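P-47 protein (Clostridium botulinum E1 str. 'BoNT E Beluga', PDB 5WIX) is of unknown function but has a TULIP-type fold resembling bactericidal/permeability-increasing protein, so it may bind lipid or another hydrophobic ligand. Local coordinates at residues Asp24-Cys29 and Leu205-Val210; Ala174-Thr179 and Asn404-Trp409; Val234-Ser239 and Phe426-Asn431. One frame throughout, in Å; residues are numbered along the deposited sequence.

Interaction 1 of 3, residues Asp24-Cys29 and Leu205-Val210; sequences DIVYGC and LCILSV
The CG of L208 is placed between its own backbone N and carbonyl carbon (chi1 75°), which lays the side chain against strand 25-29: L208 and I25 run side by side, pointing the same way, with CG of L208 3.6 Å from CB of I25. A leucine suits this buried apolar face, which Y27 shares. The exact placing of the L208 methyls, beside Y27 and V210, is doubtful in the model. Y27 itself packs on I406 and on V407 and W409 of strand 407-409, where a large aromatic ring fills the space between two sheets. I25 also reaches V210 with its CD1, the two side chains crossing at about a right angle. On the other face V26 and I207 lie side by side, CG2 to CG2 at 3.5 Å, two beta-branched residues suited to an extended backbone.

The strands run antiparallel. Y27 and C206 form a hydrogen-bonded pair, with Y27 N to C206 O and C206 N to Y27 O both 2.8 Å long. Next comes L208 N to I25 O at 2.9 Å, but the returning bond is doubled: L208 O accepts from D24 N at 3.0 Å and from I25 N at 3.2 Å. Two residues facing one make a classic beta bulge. The D24 donor comes nearly in line with the carbonyl bond, whereas that of I25 stands above its plane. From within the bulge, the D24 side chain takes a weak bond from V210 N to OD2, 3.4 Å long.

The chemistry is therefore mixed: hydrocarbon on both faces of a buried strand pair, and at one end a buried carboxylate whose partners include V210 N and, in a long, weak ion pair, R214, which would probably help to offset its charge.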
loop_
_atom_site.group_PDB
_atom_site.type_symbol
_atom_site.label_atom_id
_atom_site.label_comp_id
_atom_site.label_asym_id
_atom_site.label_seq_id
_atom_site.Cartn_x
_atom_site.Cartn_y
_atom_site.Cartn_z
ATOM N N ASP A 24 -7.230 -0.529 3.764
ATOM C CA ASP A 24 -7.220 0.311 2.541
ATOM C C ASP A 24 -5.869 0.417 1.834
ATOM O O ASP A 24 -5.762 0.214 0.619
ATOM C CB ASP A 24 -7.702 1.732 2.853
ATOM C CG ASP A 24 -9.202 1.867 2.778
ATOM O OD1 ASP A 24 -9.827 1.147 1.960
ATOM O OD2 ASP A 24 -9.742 2.695 3.545
ATOM N N ILE A 25 -4.853 0.801 2.591
ATOM C CA ILE A 25 -3.490 0.805 2.097
ATOM C C ILE A 25 -2.627 0.199 3.186
ATOM O O ILE A 25 -2.745 0.578 4.355
ATOM C CB ILE A 25 -2.999 2.227 1.753
ATOM C CG1 ILE A 25 -3.781 2.799 0.583
ATOM C CG2 ILE A 25 -1.526 2.209 1.412
ATOM C CD1 ILE A 25 -3.235 4.114 0.082
ATOM N N VAL A 26 -1.786 -0.758 2.817
ATOM C CA VAL A 26 -0.905 -1.412 3.778
ATOM C C VAL A 26 0.536 -1.165 3.356
ATOM O O VAL A 26 0.867 -1.358 2.181
ATOM C CB VAL A 26 -1.200 -2.922 3.860
ATOM C CG1 VAL A 26 -0.309 -3.603 4.889
ATOM C CG2 VAL A 26 -2.670 -3.152 4.171
ATOM N N TYR A 27 1.376 -0.706 4.289
ATOM C CA TYR A 27 2.821 -0.555 4.034
ATOM C C TYR A 27 3.633 -1.595 4.795
ATOM O O TYR A 27 3.212 -2.032 5.865
ATOM C CB TYR A 27 3.306 0.839 4.423
ATOM C CG TYR A 27 2.410 1.938 3.920
ATOM C CD1 TYR A 27 2.635 2.541 2.691
ATOM C CD2 TYR A 27 1.340 2.355 4.670
ATOM C CE1 TYR A 27 1.817 3.547 2.219
ATOM C CE2 TYR A 27 0.511 3.344 4.232
ATOM C CZ TYR A 27 0.745 3.954 2.998
ATOM O OH TYR A 27 -0.101 4.959 2.557
ATOM N N GLY A 28 4.799 -1.963 4.263
ATOM C CA GLY A 28 5.634 -2.972 4.902
ATOM C C GLY A 28 7.132 -2.861 4.653
ATOM O O GLY A 28 7.574 -2.415 3.587
ATOM N N CYS A 29 7.921 -3.270 5.647
ATOM C CA CYS A 29 9.387 -3.226 5.541
ATOM C C CYS A 29 10.115 -4.439 6.168
ATOM O O CYS A 29 9.714 -4.979 7.203
ATOM C CB CYS A 29 9.918 -1.930 6.174
ATOM S SG CYS A 29 11.695 -1.625 5.890
ATOM N N LEU A 205 5.306 -3.952 9.666
ATOM C CA LEU A 205 4.443 -3.270 8.768
ATOM C C LEU A 205 3.366 -2.427 9.409
ATOM O O LEU A 205 3.071 -2.556 10.577
ATOM C CB LEU A 205 3.819 -4.302 7.847
ATOM C CG LEU A 205 3.173 -5.573 8.340
ATOM C CD1 LEU A 205 1.673 -5.424 8.475
ATOM C CD2 LEU A 205 3.515 -6.608 7.328
ATOM N N CYS A 206 2.779 -1.556 8.601
ATOM C CA CYS A 206 1.888 -0.528 9.089
ATOM C C CYS A 206 0.624 -0.430 8.210
ATOM O O CYS A 206 0.712 -0.312 6.988
ATOM C CB CYS A 206 2.656 0.790 9.138
ATOM S SG CYS A 206 1.725 2.136 9.795
ATOM N N ILE A 207 -0.544 -0.492 8.841
ATOM C CA ILE A 207 -1.815 -0.616 8.133
ATOM C C ILE A 207 -2.681 0.662 8.227
ATOM O O ILE A 207 -2.740 1.273 9.293
ATOM C CB ILE A 207 -2.625 -1.813 8.691
ATOM C CG1 ILE A 207 -1.764 -2.702 9.576
ATOM C CG2 ILE A 207 -3.138 -2.680 7.583
ATOM C CD1 ILE A 207 -2.540 -3.890 10.093
ATOM N N LEU A 208 -3.357 1.056 7.137
ATOM C CA LEU A 208 -4.228 2.243 7.171
ATOM C C LEU A 208 -5.572 2.163 6.446
ATOM O O LEU A 208 -5.803 1.323 5.564
ATOM C CB LEU A 208 -3.494 3.479 6.594
ATOM C CG LEU A 208 -3.246 3.669 5.083
ATOM C CD1 LEU A 208 -4.489 3.989 4.301
ATOM C CD2 LEU A 208 -2.273 4.788 4.846
ATOM N N SER A 209 -6.418 3.127 6.813
ATOM C CA SER A 209 -7.631 3.488 6.106
ATOM C C SER A 209 -7.527 4.949 5.682
ATOM O O SER A 209 -7.304 5.821 6.530
ATOM C CB SER A 209 -8.858 3.279 6.990
ATOM O OG SER A 209 -9.012 1.905 7.279
ATOM N N VAL A 210 -7.740 5.249 4.404
ATOM C CA VAL A 210 -7.551 6.621 3.928
ATOM C C VAL A 210 -8.835 7.452 3.834
ATOM O O VAL A 210 -9.797 7.064 3.172
ATOM C CB VAL A 210 -6.845 6.645 2.557
ATOM C CG1 VAL A 210 -5.455 6.040 2.667
ATOM C CG2 VAL A 210 -7.677 5.904 1.521
#

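Interaction 2 of 3, residues Ala174-Thr179 and Asn404-Trp409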
loop_
_atom_site.group_PDB
_atom_site.type_symbol
_atom_site.label_atom_id
_atom_site.label_comp_id
_atom_site.label_asym_id
_atom_site.label_seq_id
_atom_site.Cartn_x
_atom_site.Cartn_y
_atom_site.Cartn_z
ATOM N N ALA A 174 9.895 4.993 11.089
ATOM C CA ALA A 174 9.241 5.378 9.845
ATOM C C ALA A 174 8.636 6.758 9.978
ATOM O O ALA A 174 8.097 7.110 11.033
ATOM C CB ALA A 174 8.170 4.376 9.465
ATOM N N SER A 175 8.738 7.546 8.913
ATOM C CA SER A 175 8.016 8.803 8.850
ATOM C C SER A 175 6.704 8.524 8.142
ATOM O O SER A 175 6.661 7.817 7.127
ATOM C CB SER A 175 8.820 9.880 8.132
ATOM O OG SER A 175 8.936 9.604 6.746
ATOM N N LEU A 176 5.625 9.038 8.713
ATOM C CA LEU A 176 4.323 8.904 8.098
ATOM C C LEU A 176 3.728 10.285 7.838
ATOM O O LEU A 176 3.611 11.105 8.752
ATOM C CB LEU A 176 3.394 8.076 8.966
ATOM C CG LEU A 176 2.084 7.756 8.251
ATOM C CD1 LEU A 176 1.547 6.396 8.663
ATOM C CD2 LEU A 176 1.056 8.858 8.486
ATOM N N ASN A 177 3.347 10.514 6.582
ATOM C CA ASN A 177 2.924 11.822 6.100
ATOM C C ASN A 177 1.421 11.889 5.838
ATOM O O ASN A 177 0.956 11.431 4.795
ATOM C CB ASN A 177 3.691 12.149 4.809
ATOM C CG ASN A 177 3.822 13.635 4.549
ATOM O OD1 ASN A 177 3.034 14.445 5.037
ATOM N ND2 ASN A 177 4.824 14.001 3.762
ATOM N N VAL A 178 0.650 12.435 6.773
ATOM C CA VAL A 178 -0.703 12.849 6.414
ATOM C C VAL A 178 -0.538 14.171 5.679
ATOM O O VAL A 178 0.474 14.849 5.852
ATOM C CB VAL A 178 -1.647 13.026 7.622
ATOM C CG1 VAL A 178 -3.105 13.183 7.139
ATOM C CG2 VAL A 178 -1.512 11.859 8.591
ATOM N N THR A 179 -1.515 14.530 4.857
ATOM C CA THR A 179 -1.463 15.768 4.078
ATOM C C THR A 179 -0.242 15.792 3.145
ATOM O O THR A 179 0.599 16.695 3.205
ATOM C CB THR A 179 -1.465 17.029 4.993
ATOM O OG1 THR A 179 -0.216 17.139 5.689
ATOM C CG2 THR A 179 -2.610 16.959 6.007
ATOM N N ASN A 404 7.009 6.361 -2.089
ATOM C CA ASN A 404 7.656 7.302 -1.177
ATOM C C ASN A 404 6.738 8.384 -0.577
ATOM O O ASN A 404 7.192 9.227 0.197
ATOM C CB ASN A 404 8.822 7.987 -1.891
ATOM C CG ASN A 404 10.048 7.099 -1.997
ATOM O OD1 ASN A 404 10.373 6.366 -1.064
ATOM N ND2 ASN A 404 10.739 7.164 -3.132
ATOM N N ASP A 405 5.453 8.351 -0.909
ATOM C CA ASP A 405 4.557 9.477 -0.615
ATOM C C ASP A 405 4.141 9.534 0.847
ATOM O O ASP A 405 4.314 10.553 1.523
ATOM C CB ASP A 405 3.310 9.408 -1.511
ATOM C CG ASP A 405 2.457 10.671 -1.444
ATOM O OD1 ASP A 405 2.888 11.713 -1.985
ATOM O OD2 ASP A 405 1.343 10.616 -0.882
ATOM N N ILE A 406 3.586 8.436 1.333
ATOM C CA ILE A 406 3.099 8.418 2.704
ATOM C C ILE A 406 4.136 7.870 3.713
ATOM O O ILE A 406 4.613 8.614 4.583
ATOM C CB ILE A 406 1.805 7.619 2.793
ATOM C CG1 ILE A 406 0.812 8.197 1.798
ATOM C CG2 ILE A 406 1.240 7.714 4.177
ATOM C CD1 ILE A 406 0.556 9.661 2.026
ATOM N N VAL A 407 4.498 6.594 3.596
ATOM C CA VAL A 407 5.448 6.032 4.545
ATOM C C VAL A 407 6.841 5.889 3.966
ATOM O O VAL A 407 7.041 5.182 2.978
ATOM C CB VAL A 407 5.011 4.656 5.062
ATOM C CG1 VAL A 407 6.070 4.100 5.964
ATOM C CG2 VAL A 407 3.697 4.755 5.813
ATOM N N ASN A 408 7.790 6.576 4.596
ATOM C CA ASN A 408 9.209 6.372 4.337
ATOM C C ASN A 408 9.810 5.670 5.523
ATOM O O ASN A 408 9.908 6.245 6.607
ATOM C CB ASN A 408 9.937 7.695 4.098
ATOM C CG ASN A 408 9.281 8.536 3.037
ATOM O OD1 ASN A 408 9.452 8.292 1.844
ATOM N ND2 ASN A 408 8.523 9.536 3.465
ATOM N N TRP A 409 10.202 4.420 5.337
ATOM C CA TRP A 409 10.783 3.659 6.437
ATOM C C TRP A 409 12.176 4.159 6.782
ATOM O O TRP A 409 13.033 4.296 5.901
ATOM C CB TRP A 409 10.837 2.177 6.098
ATOM C CG TRP A 409 9.503 1.586 5.885
ATOM C CD1 TRP A 409 8.903 1.324 4.688
ATOM C CD2 TRP A 409 8.577 1.178 6.897
ATOM N NE1 TRP A 409 7.663 0.773 4.892
ATOM C CE2 TRP A 409 7.438 0.672 6.236
ATOM C CE3 TRP A 409 8.604 1.174 8.297
ATOM C CZ2 TRP A 409 6.336 0.175 6.926
ATOM C CZ3 TRP A 409 7.506 0.687 8.980
ATOM C CH2 TRP A 409 6.389 0.192 8.296
#
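An antiparallel strand pairing at one end of a large, curled sheet brings A174-N177 against I406-W409; strand 174-177 bonds on its other side to strand 120-125, through A174 and L123. The central S175 and N408 are a hydrogen-bonded pair: S175 N donates to N408 O at 2.9 Å and N408 N returns to S175 O at 3.0 Å. Two residues further on, N177 N donates to I406 O at 3.0 Å. The hydroxyl of S175 adds a weak bond to N408 O, fitting for a small polar side chain on a partly exposed residue.

The opposite face carries the apolar residues. The methyl CB of A174 approaches the six-membered ring of W409 obliquely, 3.4 Å from CE3; so small a side chain suits a place beside an indole. CG1 of V407 sits over one face of that same indole, toward its rim, and also meets CB of A174 at 4.1 Å. With its CG anti to the backbone N (chi1 -172°), L176 extends CD1 to CG2 of V407 at 3.9 Å, and its CG passes alongside CG2 of I406.

This hydrocarbon layer lies against the neighbouring sheet. L176 packs on P187 and F190, W409 touches C29 of strand 25-30, and the W409 ring meets that of Y204 with the planes at about 60°. The end of the curled sheet thus lays its apolar face on the central six-stranded sheet, an arrangement consistent with the BPI-like (TULIP) architecture, in which a central sheet lies between two elongated halves.

Interaction 3 of 3, residues Val234-Ser239 and Phe426-Asn431; sequences VGLLIS and FCIQGN
Backbone hydrogen bonds join V234-I238 to F426-G430 throughout. Three hydrogen-bonded pairs, V234 with G430, L236 with I428 and I238 with F426, each exchange two N-H...O bonds, so six in all hold the antiparallel strands; V234 N to G430 O and I428 N to L236 O are both 2.9 Å. Between them the non-hydrogen-bonded pairs bring alpha carbons close, and CA-H...O contacts fill in, as where CA of Q429 lies 3.4 Å from V234 O.

Apolar contacts fall on both faces. On one, I238 and F426 lie side by side, pointing the same way, with CD1 of I238 at the edge of the ring, 3.5 Å from CD2. The ring gets there because CG of F426 is anti to its backbone N (chi1 180°), and it also meets the ring of F243 in helix 240-252, the planes at about 15°. CD1 of I428 lies 4.3 Å from CD2 of L236, and both residues pack under helix 399-403, where long aliphatic chains suit a helix-covered face. Opposite, CD1 of L237 touches CB of C427 at 3.4 Å, a compact side chain facing a long one.

Polar groups are few. The buried amide of Q429 stretches along an extended chain to give NE2 to I227 O and S229 OG, so its nitrogen is satisfied by a loop. G430 presents only backbone to V234. S239 is the N-cap of the helix that follows, with a weak bond from L242 N to its OG.

The paired strands are inner neighbours in a six-stranded antiparallel sheet. Helices 240-252 and 399-403 pack on its face bearing L236, I238, F426 and I428, consistent with the central sheet of a BPI-like fold.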
loop_
_atom_site.group_PDB
_atom_site.type_symbol
_atom_site.label_atom_id
_atom_site.label_comp_id
_atom_site.label_asym_id
_atom_site.label_seq_id
_atom_site.Cartn_x
_atom_site.Cartn_y
_atom_site.Cartn_z
ATOM N N VAL A 234 11.103 -3.060 0.535
ATOM C CA VAL A 234 9.895 -2.350 0.959
ATOM C C VAL A 234 8.725 -2.648 0.022
ATOM O O VAL A 234 8.895 -2.815 -1.192
ATOM C CB VAL A 234 10.126 -0.818 1.045
ATOM C CG1 VAL A 234 8.839 -0.084 1.393
ATOM C CG2 VAL A 234 11.155 -0.502 2.088
ATOM N N GLY A 235 7.537 -2.749 0.607
ATOM C CA GLY A 235 6.334 -3.042 -0.135
ATOM C C GLY A 235 5.185 -2.135 0.255
ATOM O O GLY A 235 5.161 -1.537 1.349
ATOM N N LEU A 236 4.225 -2.050 -0.666
ATOM C CA LEU A 236 3.046 -1.193 -0.545
ATOM C C LEU A 236 1.885 -1.890 -1.240
ATOM O O LEU A 236 1.995 -2.261 -2.412
ATOM C CB LEU A 236 3.343 0.179 -1.152
ATOM C CG LEU A 236 2.438 1.418 -1.076
ATOM C CD1 LEU A 236 3.222 2.708 -1.020
ATOM C CD2 LEU A 236 1.516 1.442 -2.297
ATOM N N LEU A 237 0.788 -2.075 -0.515
ATOM C CA LEU A 237 -0.387 -2.726 -1.075
ATOM C C LEU A 237 -1.621 -1.824 -1.125
ATOM O O LEU A 237 -2.164 -1.443 -0.077
ATOM C CB LEU A 237 -0.735 -3.977 -0.285
ATOM C CG LEU A 237 -1.671 -4.865 -1.102
ATOM C CD1 LEU A 237 -1.148 -4.928 -2.534
ATOM C CD2 LEU A 237 -1.769 -6.259 -0.498
ATOM N N ILE A 238 -2.072 -1.505 -2.343
ATOM C CA ILE A 238 -3.278 -0.686 -2.550
ATOM C C ILE A 238 -4.518 -1.557 -2.772
ATOM O O ILE A 238 -4.500 -2.477 -3.611
ATOM C CB ILE A 238 -3.113 0.251 -3.752
ATOM C CG1 ILE A 238 -2.104 1.353 -3.439
ATOM C CG2 ILE A 238 -4.430 0.869 -4.120
ATOM C CD1 ILE A 238 -1.354 1.830 -4.665
ATOM N N SER A 239 -5.573 -1.279 -2.004
ATOM C CA SER A 239 -6.851 -1.987 -2.125
ATOM C C SER A 239 -7.399 -1.893 -3.550
ATOM O O SER A 239 -7.061 -0.960 -4.288
ATOM C CB SER A 239 -7.876 -1.413 -1.152
ATOM O OG SER A 239 -8.423 -0.196 -1.661
ATOM N N PHE A 426 -3.285 -3.834 -5.612
ATOM C CA PHE A 426 -2.302 -3.199 -6.482
ATOM C C PHE A 426 -1.092 -3.005 -5.621
ATOM O O PHE A 426 -1.163 -2.297 -4.608
ATOM C CB PHE A 426 -2.805 -1.856 -7.058
ATOM C CG PHE A 426 -1.809 -1.167 -7.970
ATOM C CD1 PHE A 426 -1.772 -1.451 -9.329
ATOM C CD2 PHE A 426 -0.915 -0.227 -7.465
ATOM C CE1 PHE A 426 -0.854 -0.822 -10.159
ATOM C CE2 PHE A 426 -0.001 0.411 -8.303
ATOM C CZ PHE A 426 0.028 0.110 -9.646
ATOM N N CYS A 427 -0.002 -3.668 -5.998
ATOM C CA CYS A 427 1.156 -3.787 -5.133
ATOM C C CYS A 427 2.389 -3.230 -5.794
ATOM O O CYS A 427 2.739 -3.608 -6.927
ATOM C CB CYS A 427 1.400 -5.248 -4.747
ATOM S SG CYS A 427 2.914 -5.527 -3.749
ATOM N N ILE A 428 3.050 -2.335 -5.070
ATOM C CA ILE A 428 4.302 -1.744 -5.524
ATOM C C ILE A 428 5.411 -2.212 -4.573
ATOM O O ILE A 428 5.178 -2.253 -3.371
ATOM C CB ILE A 428 4.218 -0.198 -5.556
ATOM C CG1 ILE A 428 3.081 0.246 -6.468
ATOM C CG2 ILE A 428 5.525 0.391 -6.015
ATOM C CD1 ILE A 428 2.727 1.754 -6.410
ATOM N N GLN A 429 6.582 -2.550 -5.118
ATOM C CA GLN A 429 7.717 -3.080 -4.364
ATOM C C GLN A 429 9.026 -2.411 -4.776
ATOM O O GLN A 429 9.222 -2.094 -5.950
ATOM C CB GLN A 429 7.869 -4.595 -4.569
ATOM C CG GLN A 429 6.754 -5.470 -4.014
ATOM C CD GLN A 429 6.926 -6.931 -4.399
ATOM O OE1 GLN A 429 7.659 -7.266 -5.355
ATOM N NE2 GLN A 429 6.260 -7.817 -3.655
ATOM N N GLY A 430 9.946 -2.246 -3.824
ATOM C CA GLY A 430 11.208 -1.587 -4.124
ATOM C C GLY A 430 12.316 -1.789 -3.110
ATOM O O GLY A 430 12.119 -2.460 -2.102
ATOM N N ASN A 431 13.482 -1.208 -3.403
ATOM C CA ASN A 431 14.647 -1.217 -2.508
ATOM C C ASN A 431 15.104 0.202 -2.142
ATOM O O ASN A 431 15.291 1.043 -3.025
ATOM C CB ASN A 431 15.844 -1.954 -3.148
ATOM C CG ASN A 431 15.507 -3.360 -3.628
ATOM O OD1 ASN A 431 14.622 -4.023 -3.088
ATOM N ND2 ASN A 431 16.228 -3.819 -4.651
#

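Interactions 1 and 3, centred 10 Å apart, lie in the same six-stranded antiparallel sheet near the centre of the chain: strand 25-30 is flanked by 203-210 and 234-238, hydrogen-bonded to the latter through V26-L237 and G28-G235, with 426-432 next. Interaction 2 belongs to another sheet packed on it, 11 Å from interaction 1 and 14 Å from interaction 3, centre to centre; W409 touches C29 and V234. Along the chain the segments of interaction 2 alternate with those of both others, whereas interaction 1 closes before interaction 3 opens. The middle of this elongated protein is thus built from sequence near its two ends and between.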